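PDB 5MVH: Baccell_00856 from Bacteroides cellulosilyticus DSM 14838, which probably hydrolyses glycosidic bonds as a rhamnosidase, with a catalytic domain built as a beta-propeller. Local coordinates for residues N115-T120 against G128-M133; L399-T404 against Y421-V426; Q270-A275 against P334-D339. One frame throughout, in Å; residues are numbered along the deposited sequence. Where two conformers were deposited one is given.

Contact 1 of 3, residues N115-T120 against G128-M133; sequences NYCRST and GDKEPM
Lys130 lays its side chain along segment 115-120: the atoms from CB to NZ meet Tyr116, then Cys117, then Asn115. CB sits 4.0 Å from Tyr116 O, and CG packs on the sulfur of Cys117 (CG to SG 3.7 Å). From there the extended chain runs beside the Asn115 side chain, pointing the same way: CD and CE pass the amide oxygen, and NZ ends 3.0 Å from Asn115 OD1 in a weak hydrogen bond. The other end of that amide is held independently, ND2 donating to Phe107 O.

Glu131 makes the stronger link. Its CG stands between the backbone N and the carbonyl carbon (chi1 59°), a turn that brings this methylene 3.6 Å from Tyr116 CD2 and leads the carboxylate on to Arg118. In the Arg118 conformer described here, one of two modelled, the guanidinium grips side-on: NE reaches OE2 of Glu131 at 3.1 Å, in the guanidinium plane but above that of the carboxylate, while NH2 meets the syn lone pair of Glu131 OE1 at 2.6 Å. The two planes are 64° apart, far from coplanar. With an alanine in place of Glu131, the Arg118 guanidinium is likely to lose its carboxylate partner, and the packing beside Tyr116 CD2 with it.

Met133 closes over one ring face, its CE 3.7 Å from the Tyr116 centroid and 15° off the normal, a CH-pi contact; SD lies farther above the ring, a Met-aromatic contact. Backbone bonds Glu131 N to Tyr116 O and Gly128 N to Arg118 O tie the outermost strand of a propeller blade to the loop leading toward strand 141-148. Charge pairing near solvent and apolar cover on the buried tyrosine thus fasten an irregular chain where no further regular strand pairs.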
loop_
_atom_site.group_PDB
_atom_site.type_symbol
_atom_site.label_atom_id
_atom_site.label_comp_id
_atom_site.label_asym_id
_atom_site.label_seq_id
_atom_site.Cartn_x
_atom_site.Cartn_y
_atom_site.Cartn_z
ATOM N N ASN A 115 15.092 1.603 10.224
ATOM C CA ASN A 115 14.438 1.475 11.509
ATOM C C ASN A 115 13.515 0.243 11.445
ATOM O O ASN A 115 12.464 0.272 10.794
ATOM C CB ASN A 115 13.596 2.710 11.802
ATOM C CG ASN A 115 14.431 3.986 11.940
ATOM O OD1 ASN A 115 15.464 3.996 12.628
ATOM N ND2 ASN A 115 13.988 5.059 11.295
ATOM N N TYR A 116 13.923 -0.810 12.147
ATOM C CA TYR A 116 13.243 -2.107 12.144
ATOM C C TYR A 116 13.285 -2.738 13.547
ATOM O O TYR A 116 14.365 -2.843 14.152
ATOM C CB TYR A 116 13.850 -3.022 11.071
ATOM C CG TYR A 116 13.409 -4.454 11.201
ATOM C CD1 TYR A 116 12.068 -4.798 11.067
ATOM C CD2 TYR A 116 14.333 -5.472 11.476
ATOM C CE1 TYR A 116 11.649 -6.120 11.219
ATOM C CE2 TYR A 116 13.926 -6.801 11.610
ATOM C CZ TYR A 116 12.587 -7.109 11.481
ATOM O OH TYR A 116 12.200 -8.421 11.632
ATOM N N CYS A 117 12.114 -3.165 14.021
ATOM C CA CYS A 117 11.914 -3.745 15.368
ATOM C C CYS A 117 10.993 -4.955 15.258
ATOM O O CYS A 117 10.068 -4.946 14.448
ATOM C CB CYS A 117 11.218 -2.707 16.294
ATOM S SG CYS A 117 12.252 -1.253 16.455
ATOM N N ARG A 118 11.222 -5.965 16.094
ATOM C CA ARG A 118 10.274 -7.071 16.244
ATOM C C ARG A 118 9.741 -7.063 17.656
ATOM O O ARG A 118 10.437 -6.630 18.569
ATOM C CB ARG A 118 10.935 -8.420 15.965
ATOM C CG ARG A 118 11.374 -8.640 14.528
ATOM C CD ARG A 118 12.208 -9.920 14.355
ATOM N NE ARG A 118 13.552 -9.826 14.912
ATOM C CZ ARG A 118 14.420 -10.835 15.014
ATOM N NH1 ARG A 118 14.116 -12.070 14.588
ATOM N NH2 ARG A 118 15.623 -10.613 15.553
ATOM N N SER A 119 8.518 -7.559 17.834
ATOM C CA SER A 119 7.977 -7.709 19.179
ATOM C C SER A 119 8.809 -8.772 19.908
ATOM O O SER A 119 9.449 -9.638 19.294
ATOM C CB SER A 119 6.498 -8.076 19.174
ATOM O OG SER A 119 6.271 -9.340 18.561
ATOM N N THR A 120 8.818 -8.658 21.223
ATOM C CA THR A 120 9.607 -9.541 22.066
ATOM C C THR A 120 8.911 -10.881 22.306
ATOM O O THR A 120 9.540 -11.850 22.728
ATOM C CB THR A 120 9.873 -8.868 23.383
ATOM O OG1 THR A 120 8.626 -8.599 24.011
ATOM C CG2 THR A 120 10.697 -7.547 23.129
ATOM N N GLY A 128 11.270 -4.799 20.746
ATOM C CA GLY A 128 12.679 -4.826 21.056
ATOM C C GLY A 128 13.390 -3.620 20.485
ATOM O O GLY A 128 12.768 -2.703 19.912
ATOM N N ASP A 129 14.710 -3.644 20.622
ATOM C CA ASP A 129 15.602 -2.612 20.072
ATOM C C ASP A 129 15.574 -2.613 18.558
ATOM O O ASP A 129 15.290 -3.631 17.965
ATOM C CB ASP A 129 17.072 -2.887 20.467
ATOM C CG ASP A 129 17.335 -2.738 21.945
ATOM O OD1 ASP A 129 16.622 -1.941 22.597
ATOM O OD2 ASP A 129 18.301 -3.402 22.440
ATOM N N LYS A 130 15.929 -1.485 17.942
ATOM C CA LYS A 130 16.149 -1.423 16.486
ATOM C C LYS A 130 17.278 -2.376 16.066
ATOM O O LYS A 130 18.298 -2.494 16.768
ATOM C CB LYS A 130 16.455 0.017 16.017
ATOM C CG LYS A 130 15.258 0.958 16.128
ATOM C CD LYS A 130 15.597 2.413 15.819
ATOM C CE LYS A 130 14.327 3.250 15.677
ATOM N NZ LYS A 130 14.506 4.720 15.421
ATOM N N GLU A 131 17.094 -3.065 14.946
ATOM C CA GLU A 131 18.051 -4.055 14.494
ATOM C C GLU A 131 18.158 -4.057 12.991
ATOM O O GLU A 131 17.218 -3.630 12.324
ATOM C CB GLU A 131 17.649 -5.447 14.985
ATOM C CG GLU A 131 16.284 -5.906 14.519
ATOM C CD GLU A 131 15.843 -7.186 15.216
ATOM O OE1 GLU A 131 16.477 -8.228 14.966
ATOM O OE2 GLU A 131 14.847 -7.162 15.976
ATOM N N PRO A 132 19.300 -4.536 12.449
ATOM C CA PRO A 132 19.394 -4.645 11.010
ATOM C C PRO A 132 18.611 -5.844 10.518
ATOM O O PRO A 132 18.263 -6.705 11.305
ATOM C CB PRO A 132 20.890 -4.863 10.737
ATOM C CG PRO A 132 21.519 -5.177 12.035
ATOM C CD PRO A 132 20.530 -4.989 13.133
ATOM N N MET A 133 18.342 -5.880 9.222
ATOM C CA MET A 133 17.867 -7.099 8.570
ATOM C C MET A 133 19.056 -7.932 8.063
ATOM O O MET A 133 19.310 -9.024 8.576
ATOM C CB MET A 133 16.874 -6.766 7.452
ATOM C CG MET A 133 15.528 -6.346 7.980
ATOM S SD MET A 133 14.438 -5.722 6.689
ATOM C CE MET A 133 12.941 -5.498 7.623
HETATM O O HOH W 1 16.709 -0.789 12.683
#

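Contact 2 of 3, residues L399-T404 against Y421-V426; sequences LFVQHT and YVLEVV
Leu399 and Val401 pair with Leu423 and Tyr421 through four backbone hydrogen bonds, the tight part of this antiparallel contact. Each of the two hydrogen-bonded pairs, Leu399 with Leu423 and Val401 with Tyr421, exchanges both of its N-H and C=O groups; the shortest bond runs from Tyr421 N to Val401 O at 2.7 Å. Phe400 and Val422 form the non-hydrogen-bonded pair between them. The segment axes come within 4.8 Å but lie 131° apart, evidence of a strongly twisted ladder.

On the face carrying Leu399, Val401, Tyr421 and Leu423, apolar branches interlock obliquely. Val401 CG2, anti to its carbonyl carbon, leans over Leu423 CB at 3.8 Å. Further along, Leu399 CD1 meets Val425 CG2, also at 3.8 Å, so the packing runs diagonally. The side chains are looser at partly exposed Tyr421, although its backbone bond is short: its CB stays 4.4 Å from Val401 CB, and its side chain goes on to Leu23 and Glu25 of strand 23-29.

The Phe400 and Val422 face is loose between the segments in another way, since both residues are buried by other parts of the protein. Phe400 packs on Ile54 and Tyr56 of strand 51-57 and makes a cation-pi contact with Arg41, while Val422 meets Gln52 and Ile54. With N-terminal strand 23-29 on the other side of 418-425, this sheet joins the chain's two ends, the "Velcro" closure of a propeller. Backbone bonding therefore fixes the register of the two strands, aliphatic contacts fill the face of Val401 and Leu423, and no charged pair crosses.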
loop_
_atom_site.group_PDB
_atom_site.type_symbol
_atom_site.label_atom_id
_atom_site.label_comp_id
_atom_site.label_asym_id
_atom_site.label_seq_id
_atom_site.Cartn_x
_atom_site.Cartn_y
_atom_site.Cartn_z
ATOM N N LEU A 399 -10.921 -0.575 6.969
ATOM C CA LEU A 399 -10.060 0.553 6.628
ATOM C C LEU A 399 -9.516 1.235 7.868
ATOM O O LEU A 399 -10.225 1.359 8.861
ATOM C CB LEU A 399 -10.861 1.619 5.864
ATOM C CG LEU A 399 -11.576 1.148 4.608
ATOM C CD1 LEU A 399 -12.312 2.286 3.920
ATOM C CD2 LEU A 399 -10.552 0.518 3.677
ATOM N N PHE A 400 -8.277 1.693 7.791
ATOM C CA PHE A 400 -7.712 2.656 8.746
ATOM C C PHE A 400 -8.268 4.007 8.346
ATOM O O PHE A 400 -8.059 4.433 7.212
ATOM C CB PHE A 400 -6.176 2.643 8.650
ATOM C CG PHE A 400 -5.481 3.486 9.694
ATOM C CD1 PHE A 400 -5.468 4.873 9.579
ATOM C CD2 PHE A 400 -4.808 2.900 10.753
ATOM C CE1 PHE A 400 -4.828 5.668 10.528
ATOM C CE2 PHE A 400 -4.152 3.683 11.699
ATOM C CZ PHE A 400 -4.166 5.075 11.593
ATOM N N VAL A 401 -9.009 4.667 9.247
ATOM C CA VAL A 401 -9.665 5.937 8.931
ATOM C C VAL A 401 -9.254 6.961 9.993
ATOM O O VAL A 401 -9.346 6.676 11.197
ATOM C CB VAL A 401 -11.202 5.783 8.893
ATOM C CG1 VAL A 401 -11.892 7.137 8.844
ATOM C CG2 VAL A 401 -11.606 4.937 7.692
ATOM N N GLN A 402 -8.815 8.123 9.532
ATOM C CA GLN A 402 -8.466 9.256 10.392
ATOM C C GLN A 402 -8.464 10.532 9.572
ATOM O O GLN A 402 -7.961 10.554 8.453
ATOM C CB GLN A 402 -7.075 9.072 11.008
ATOM C CG GLN A 402 -6.703 10.111 12.061
ATOM C CD GLN A 402 -5.225 10.176 12.352
ATOM O OE1 GLN A 402 -4.411 9.542 11.683
ATOM N NE2 GLN A 402 -4.859 10.979 13.354
ATOM N N HIS A 403 -8.992 11.594 10.160
ATOM C CA HIS A 403 -9.009 12.929 9.566
ATOM C C HIS A 403 -7.634 13.529 9.739
ATOM O O HIS A 403 -7.214 13.792 10.862
ATOM C CB HIS A 403 -10.073 13.812 10.252
ATOM C CG HIS A 403 -10.262 15.182 9.639
ATOM N ND1 HIS A 403 -9.462 15.685 8.639
ATOM C CD2 HIS A 403 -11.151 16.159 9.924
ATOM C CE1 HIS A 403 -9.867 16.899 8.316
ATOM N NE2 HIS A 403 -10.896 17.212 9.078
ATOM N N THR A 404 -6.922 13.751 8.640
ATOM C CA THR A 404 -5.620 14.394 8.698
ATOM C C THR A 404 -5.591 15.541 7.695
ATOM O O THR A 404 -6.456 15.618 6.829
ATOM C CB THR A 404 -4.486 13.413 8.354
ATOM O OG1 THR A 404 -4.622 13.000 6.983
ATOM C CG2 THR A 404 -4.515 12.199 9.276
ATOM N N TYR A 421 -9.849 5.541 13.612
ATOM C CA TYR A 421 -10.926 4.560 13.636
ATOM C C TYR A 421 -10.622 3.407 12.715
ATOM O O TYR A 421 -9.882 3.575 11.756
ATOM C CB TYR A 421 -12.249 5.141 13.130
ATOM C CG TYR A 421 -12.783 6.379 13.825
ATOM C CD1 TYR A 421 -13.571 6.273 14.975
ATOM C CD2 TYR A 421 -12.563 7.644 13.288
ATOM C CE1 TYR A 421 -14.079 7.407 15.602
ATOM C CE2 TYR A 421 -13.068 8.783 13.894
ATOM C CZ TYR A 421 -13.839 8.668 15.033
ATOM O OH TYR A 421 -14.326 9.835 15.605
ATOM N N VAL A 422 -11.217 2.248 12.995
ATOM C CA VAL A 422 -11.313 1.172 12.008
ATOM C C VAL A 422 -12.753 1.120 11.507
ATOM O O VAL A 422 -13.691 1.041 12.293
ATOM C CB VAL A 422 -10.872 -0.192 12.554
ATOM C CG1 VAL A 422 -11.077 -1.294 11.506
ATOM C CG2 VAL A 422 -9.412 -0.114 12.964
ATOM N N LEU A 423 -12.911 1.182 10.188
ATOM C CA LEU A 423 -14.216 1.191 9.549
ATOM C C LEU A 423 -14.424 -0.067 8.723
ATOM O O LEU A 423 -13.644 -0.328 7.784
ATOM C CB LEU A 423 -14.330 2.433 8.668
ATOM C CG LEU A 423 -15.617 2.612 7.868
ATOM C CD1 LEU A 423 -16.830 2.511 8.770
ATOM C CD2 LEU A 423 -15.580 3.951 7.161
ATOM N N GLU A 424 -15.452 -0.860 9.056
ATOM C CA GLU A 424 -15.791 -2.036 8.244
ATOM C C GLU A 424 -16.660 -1.570 7.084
ATOM O O GLU A 424 -17.585 -0.760 7.270
ATOM C CB GLU A 424 -16.463 -3.211 9.038
ATOM C CG GLU A 424 -16.911 -4.399 8.118
ATOM C CD GLU A 424 -16.782 -5.818 8.686
ATOM O OE1 GLU A 424 -16.513 -5.992 9.894
ATOM O OE2 GLU A 424 -16.946 -6.808 7.907
ATOM N N VAL A 425 -16.346 -2.097 5.899
ATOM C CA VAL A 425 -17.023 -1.768 4.651
ATOM C C VAL A 425 -17.684 -3.018 4.084
ATOM O O VAL A 425 -17.062 -4.069 4.037
ATOM C CB VAL A 425 -16.025 -1.231 3.613
ATOM C CG1 VAL A 425 -16.738 -0.859 2.297
ATOM C CG2 VAL A 425 -15.249 -0.053 4.208
ATOM N N VAL A 426 -18.940 -2.882 3.658
ATOM C CA VAL A 426 -19.705 -3.984 3.023
ATOM C C VAL A 426 -20.274 -3.517 1.688
ATOM O O VAL A 426 -20.216 -2.328 1.367
ATOM C CB VAL A 426 -20.821 -4.549 3.939
ATOM C CG1 VAL A 426 -20.214 -5.130 5.209
ATOM C CG2 VAL A 426 -21.881 -3.487 4.278
#

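Contact 3 of 3, residues Q270-A275 against P334-D339; sequences QTSMSA and PRIVVD
Ser272 and Ser274 point toward the segment Pro334-Asp339 across the junction between two blades of a beta-propeller. Strands 272-275 and 335-339 are the first strands of consecutive four-stranded antiparallel sheets, and here they run side by side, 4° from parallel. Their axes approach to 6.1 Å, wider than within a sheet, and the gap is bridged by hydroxyls and water instead of direct backbone bonds.

The two serines are turned differently. Ser272 OG lies between its backbone N and carbonyl carbon (chi1 80°), which directs it at the start of the other strand: it donates to Pro334 O at 2.8 Å. The same oxygen accepts from water 2, 2.7 Å away, which in turn takes the N-H of Ile336. This buried hydroxyl is therefore both donor and acceptor. Ser274 OG instead stands anti to its N (chi1 -162°) and reaches waters 3 and 4, water 3 in turn donating a hydrogen bond to Ile336 O.

The hydrocarbon parts flank the polar links, Arg335 on the side of the waters and Ile336 on the other. Arg335 leaves its backbone away from Ser272 but bends at chi2, bringing CD back to 3.8 Å from Ser272 CB; its NH2 goes on to Val39 O and Arg41 O. Ile336 wedges from beside the serines, its CD1 4.1 Å from Ser274 CB, and it also packs against Tyr282 and Ala284 of strand 281-287. Pro334 likewise reaches Ala284, so the second blade presses on two strands of the first.

At the far end water 4 completes the bridge, sitting 2.8 Å from Ser274 OG, lying 2.9 Å from Ala275 O, to which it probably donates, and accepting from Val338 N at 2.9 Å.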
loop_
_atom_site.group_PDB
_atom_site.type_symbol
_atom_site.label_atom_id
_atom_site.label_comp_id
_atom_site.label_asym_id
_atom_site.label_seq_id
_atom_site.Cartn_x
_atom_site.Cartn_y
_atom_site.Cartn_z
ATOM N N GLN A 270 3.058 5.481 -6.779
ATOM C CA GLN A 270 2.929 4.839 -5.462
ATOM C C GLN A 270 1.469 4.733 -5.060
ATOM O O GLN A 270 0.987 5.513 -4.250
ATOM C CB GLN A 270 3.767 5.553 -4.390
ATOM C CG GLN A 270 5.171 5.001 -4.241
ATOM C CD GLN A 270 5.550 4.960 -2.778
ATOM O OE1 GLN A 270 5.542 3.891 -2.139
ATOM N NE2 GLN A 270 5.801 6.143 -2.209
ATOM N N THR A 271 0.772 3.780 -5.684
ATOM C CA THR A 271 -0.649 3.555 -5.427
ATOM C C THR A 271 -0.765 2.180 -4.765
ATOM O O THR A 271 -0.094 1.933 -3.753
ATOM C CB THR A 271 -1.526 3.761 -6.692
ATOM O OG1 THR A 271 -1.147 2.839 -7.741
ATOM C CG2 THR A 271 -1.375 5.140 -7.198
ATOM N N SER A 272 -1.556 1.288 -5.333
ATOM C CA SER A 272 -1.803 -0.012 -4.715
ATOM C C SER A 272 -2.302 -0.974 -5.754
ATOM O O SER A 272 -2.662 -0.581 -6.854
ATOM C CB SER A 272 -2.812 0.078 -3.537
ATOM O OG SER A 272 -4.158 0.124 -4.014
ATOM N N MET A 273 -2.271 -2.254 -5.406
ATOM C CA MET A 273 -2.746 -3.288 -6.278
ATOM C C MET A 273 -3.168 -4.475 -5.442
ATOM O O MET A 273 -2.772 -4.608 -4.277
ATOM C CB MET A 273 -1.655 -3.719 -7.297
ATOM C CG MET A 273 -0.532 -4.546 -6.705
ATOM S SD MET A 273 0.775 -4.957 -7.858
ATOM C CE MET A 273 -0.102 -5.916 -9.061
ATOM N N SER A 274 -3.940 -5.359 -6.069
ATOM C CA SER A 274 -4.461 -6.533 -5.376
ATOM C C SER A 274 -4.532 -7.664 -6.372
ATOM O O SER A 274 -4.043 -7.554 -7.504
ATOM C CB SER A 274 -5.848 -6.248 -4.768
ATOM O OG SER A 274 -6.183 -7.209 -3.757
ATOM N N ALA A 275 -5.127 -8.752 -5.938
ATOM C CA ALA A 275 -5.294 -9.924 -6.779
ATOM C C ALA A 275 -6.504 -10.713 -6.287
ATOM O O ALA A 275 -6.889 -10.617 -5.123
ATOM C CB ALA A 275 -4.018 -10.787 -6.773
ATOM N N PRO A 334 -5.951 5.322 -4.419
ATOM C CA PRO A 334 -6.948 4.359 -4.020
ATOM C C PRO A 334 -6.416 3.011 -3.558
ATOM O O PRO A 334 -5.262 2.665 -3.807
ATOM C CB PRO A 334 -7.762 4.199 -5.296
ATOM C CG PRO A 334 -6.738 4.305 -6.364
ATOM C CD PRO A 334 -5.671 5.227 -5.869
ATOM N N ARG A 335 -7.298 2.267 -2.883
ATOM C CA ARG A 335 -7.066 0.890 -2.478
ATOM C C ARG A 335 -8.168 0.085 -3.111
ATOM O O ARG A 335 -9.263 0.614 -3.388
ATOM C CB ARG A 335 -7.149 0.714 -0.947
ATOM C CG ARG A 335 -5.964 1.207 -0.131
ATOM C CD ARG A 335 -4.802 0.258 -0.292
ATOM N NE ARG A 335 -3.586 0.589 0.430
ATOM C CZ ARG A 335 -2.988 -0.169 1.351
ATOM N NH1 ARG A 335 -3.541 -1.285 1.829
ATOM N NH2 ARG A 335 -1.842 0.240 1.862
ATOM N N ILE A 336 -7.881 -1.186 -3.360
ATOM C CA ILE A 336 -8.839 -2.096 -3.961
ATOM C C ILE A 336 -8.802 -3.470 -3.308
ATOM O O ILE A 336 -7.739 -3.946 -2.871
ATOM C CB ILE A 336 -8.613 -2.322 -5.481
ATOM C CG1 ILE A 336 -7.144 -2.386 -5.816
ATOM C CG2 ILE A 336 -9.334 -1.272 -6.303
ATOM C CD1 ILE A 336 -6.879 -3.064 -7.141
ATOM N N VAL A 337 -9.969 -4.105 -3.226
ATOM C CA VAL A 337 -10.058 -5.537 -2.950
ATOM C C VAL A 337 -11.059 -6.168 -3.935
ATOM O O VAL A 337 -11.999 -5.509 -4.390
ATOM C CB VAL A 337 -10.493 -5.908 -1.506
ATOM C CG1 VAL A 337 -9.374 -5.654 -0.500
ATOM C CG2 VAL A 337 -11.797 -5.235 -1.111
ATOM N N VAL A 338 -10.817 -7.435 -4.246
ATOM C CA VAL A 338 -11.573 -8.167 -5.215
ATOM C C VAL A 338 -12.124 -9.475 -4.617
ATOM O O VAL A 338 -11.434 -10.164 -3.841
ATOM C CB VAL A 338 -10.693 -8.493 -6.431
ATOM C CG1 VAL A 338 -11.530 -9.104 -7.548
ATOM C CG2 VAL A 338 -9.945 -7.244 -6.899
ATOM N N ASP A 339 -13.363 -9.800 -4.987
ATOM C CA ASP A 339 -13.987 -11.104 -4.664
ATOM C C ASP A 339 -14.652 -11.635 -5.947
ATOM O O ASP A 339 -15.777 -11.249 -6.284
ATOM C CB ASP A 339 -15.016 -10.919 -3.527
ATOM C CG ASP A 339 -15.620 -12.230 -3.010
ATOM O OD1 ASP A 339 -15.201 -13.356 -3.388
ATOM O OD2 ASP A 339 -16.527 -12.101 -2.161
HETATM O O HOH W 2 -5.270 -1.873 -2.625
HETATM O O HOH W 3 -5.946 -5.596 -1.746
HETATM O O HOH W 4 -8.431 -8.887 -3.399
#

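Overall arrangement
Contact 1 is a surface contact near the rim of the propeller, whereas contacts 2 and 3 are buried; its centre is 28 Å from that of contact 2 and 29 Å from that of contact 3. Contacts 2 and 3 are closer, their nearest atoms about 6 Å apart, and Arg41 serves both, its side chain at Phe400 and its carbonyl at Arg335. Their structural levels differ: contact 2 pairs strands within one blade, contact 3 joins neighbouring blades, and contact 1 ties a blade's outer strand to a loop. The chemistry follows, from a continuous backbone ladder, through hydroxyls and bridging waters, to a salt bridge with aromatic packing.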